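Local coordinates for putative type VI secretion protein (Escherichia coli, PDB 4HH5) that probably acts as a ClpV-type ATPase of the type VI secretion system, a ClpA/ClpB-family chaperone, and is represented here by its mainly helical N-terminal domain, at residues H117-L122 against S143-L148. Sequence-based numbering, arbitrary orientation.
Sequences HLLGAL and SQLQRL
Leu145 reaches out from helix 142-147 and sets its two methyls against Leu119 and Gly120 of helix 115-124, a small helix-helix contact in the N-terminal Clp repeat domain. The branches divide the work. Leu145 CD1 lies against the backbone of Gly120, 3.7 Å from Gly120 CA. Leu145 CD2 turns to the neighbouring residue and meets Leu119 CD2 at 3.8 Å. The two leucine side chains cross at about a right angle, and their closest approach is this meeting of CD2 methyls. Glycine suits its place because it leaves its CA and N bare, and Leu145 CD1 rests directly on them; here the CA atoms of Gly120 and Leu145 come within 7.0 Å. A branched leucine suits the other side, since one residue can cover both neighbours at once. With no hydrogen bond between the segments, the contact rests on apolar burial, and Leu58 of helix 54-61 touches both leucines, joining a third helix to the cluster. Leu119 also packs on Leu137 in the loop connecting the two helices. Leu119 CG, anti to the backbone N (chi1 -171°), lies 4.2 Å from Leu145 CD1.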
loop_
_atom_site.group_PDB
_atom_site.type_symbol
_atom_site.label_atom_id
_atom_site.label_comp_id
_atom_site.label_asym_id
_atom_site.label_seq_id
_atom_site.Cartn_x
_atom_site.Cartn_y
_atom_site.Cartn_z
ATOM N N HIS A 117 -6.407 -3.837 2.710
ATOM C CA HIS A 117 -7.308 -2.671 2.648
ATOM C C HIS A 117 -6.804 -1.679 1.619
ATOM O O HIS A 117 -7.611 -1.059 0.930
ATOM C CB HIS A 117 -7.485 -2.000 4.023
ATOM C CG HIS A 117 -8.014 -2.930 5.072
ATOM N ND1 HIS A 117 -7.473 -2.961 6.342
ATOM C CD2 HIS A 117 -9.023 -3.831 5.002
ATOM C CE1 HIS A 117 -8.167 -3.874 7.005
ATOM N NE2 HIS A 117 -9.098 -4.437 6.231
ATOM N N LEU A 118 -5.471 -1.552 1.490
ATOM C CA LEU A 118 -4.850 -0.707 0.465
ATOM C C LEU A 118 -5.164 -1.340 -0.891
ATOM O O LEU A 118 -5.448 -0.624 -1.845
ATOM C CB LEU A 118 -3.320 -0.625 0.652
ATOM C CG LEU A 118 -2.802 -0.096 2.011
ATOM C CD1 LEU A 118 -1.285 -0.266 2.119
ATOM C CD2 LEU A 118 -3.149 1.368 2.204
ATOM N N LEU A 119 -5.167 -2.694 -0.957
ATOM C CA LEU A 119 -5.484 -3.408 -2.188
ATOM C C LEU A 119 -6.957 -3.238 -2.548
ATOM O O LEU A 119 -7.275 -2.983 -3.710
ATOM C CB LEU A 119 -5.088 -4.891 -2.107
ATOM C CG LEU A 119 -5.187 -5.663 -3.410
ATOM C CD1 LEU A 119 -4.221 -5.114 -4.458
ATOM C CD2 LEU A 119 -4.927 -7.120 -3.179
ATOM N N GLY A 120 -7.825 -3.310 -1.540
ATOM C CA GLY A 120 -9.259 -3.103 -1.708
ATOM C C GLY A 120 -9.573 -1.719 -2.231
ATOM O O GLY A 120 -10.395 -1.561 -3.140
ATOM N N ALA A 121 -8.871 -0.707 -1.690
ATOM C CA ALA A 121 -9.005 0.681 -2.116
ATOM C C ALA A 121 -8.549 0.827 -3.582
ATOM O O ALA A 121 -9.270 1.413 -4.389
ATOM C CB ALA A 121 -8.192 1.588 -1.208
ATOM N N LEU A 122 -7.403 0.218 -3.926
ATOM C CA LEU A 122 -6.814 0.229 -5.267
ATOM C C LEU A 122 -7.689 -0.415 -6.347
ATOM O O LEU A 122 -7.808 0.138 -7.442
ATOM C CB LEU A 122 -5.424 -0.423 -5.252
ATOM C CG LEU A 122 -4.550 -0.137 -6.465
ATOM C CD1 LEU A 122 -4.081 1.323 -6.465
ATOM C CD2 LEU A 122 -3.369 -1.100 -6.523
ATOM N N SER A 143 -15.114 -7.814 -2.711
ATOM C CA SER A 143 -15.892 -8.923 -2.145
ATOM C C SER A 143 -15.033 -10.180 -2.031
ATOM O O SER A 143 -15.100 -10.854 -1.007
ATOM C CB SER A 143 -17.176 -9.184 -2.931
ATOM O OG SER A 143 -16.937 -9.208 -4.327
ATOM N N GLN A 144 -14.165 -10.442 -3.030
ATOM C CA GLN A 144 -13.246 -11.585 -2.990
ATOM C C GLN A 144 -12.207 -11.424 -1.881
ATOM O O GLN A 144 -11.930 -12.383 -1.162
ATOM C CB GLN A 144 -12.588 -11.831 -4.355
ATOM C CG GLN A 144 -13.575 -12.399 -5.380
ATOM C CD GLN A 144 -13.027 -12.451 -6.780
ATOM O OE1 GLN A 144 -12.219 -11.620 -7.198
ATOM N NE2 GLN A 144 -13.493 -13.414 -7.554
ATOM N N LEU A 145 -11.659 -10.213 -1.720
ATOM C CA LEU A 145 -10.664 -9.921 -0.675
ATOM C C LEU A 145 -11.223 -10.142 0.723
ATOM O O LEU A 145 -10.533 -10.681 1.593
ATOM C CB LEU A 145 -10.126 -8.485 -0.815
ATOM C CG LEU A 145 -9.316 -8.201 -2.073
ATOM C CD1 LEU A 145 -9.046 -6.728 -2.206
ATOM C CD2 LEU A 145 -8.027 -9.014 -2.111
ATOM N N GLN A 146 -12.479 -9.731 0.924
ATOM C CA GLN A 146 -13.211 -9.868 2.184
ATOM C C GLN A 146 -13.372 -11.354 2.540
ATOM O O GLN A 146 -13.111 -11.747 3.678
ATOM C CB GLN A 146 -14.587 -9.215 2.014
ATOM C CG GLN A 146 -15.177 -8.647 3.277
ATOM C CD GLN A 146 -16.588 -8.215 2.998
ATOM O OE1 GLN A 146 -16.838 -7.158 2.407
ATOM N NE2 GLN A 146 -17.533 -9.071 3.340
ATOM N N ARG A 147 -13.754 -12.182 1.545
ATOM C CA ARG A 147 -13.946 -13.627 1.691
ATOM C C ARG A 147 -12.640 -14.342 2.010
ATOM O O ARG A 147 -12.677 -15.396 2.642
ATOM C CB ARG A 147 -14.563 -14.228 0.418
ATOM C CG ARG A 147 -16.014 -13.806 0.178
ATOM C CD ARG A 147 -16.450 -14.057 -1.261
ATOM N NE ARG A 147 -16.430 -15.481 -1.609
ATOM C CZ ARG A 147 -16.500 -15.952 -2.850
ATOM N NH1 ARG A 147 -16.595 -15.118 -3.879
ATOM N NH2 ARG A 147 -16.477 -17.259 -3.072
ATOM N N LEU A 148 -11.494 -13.770 1.560
ATOM C CA LEU A 148 -10.147 -14.312 1.785
ATOM C C LEU A 148 -9.534 -14.004 3.162
ATOM O O LEU A 148 -8.435 -14.482 3.444
ATOM C CB LEU A 148 -9.190 -13.886 0.653
ATOM C CG LEU A 148 -9.405 -14.623 -0.678
ATOM C CD1 LEU A 148 -8.805 -13.842 -1.824
ATOM C CD2 LEU A 148 -8.846 -16.047 -0.625
#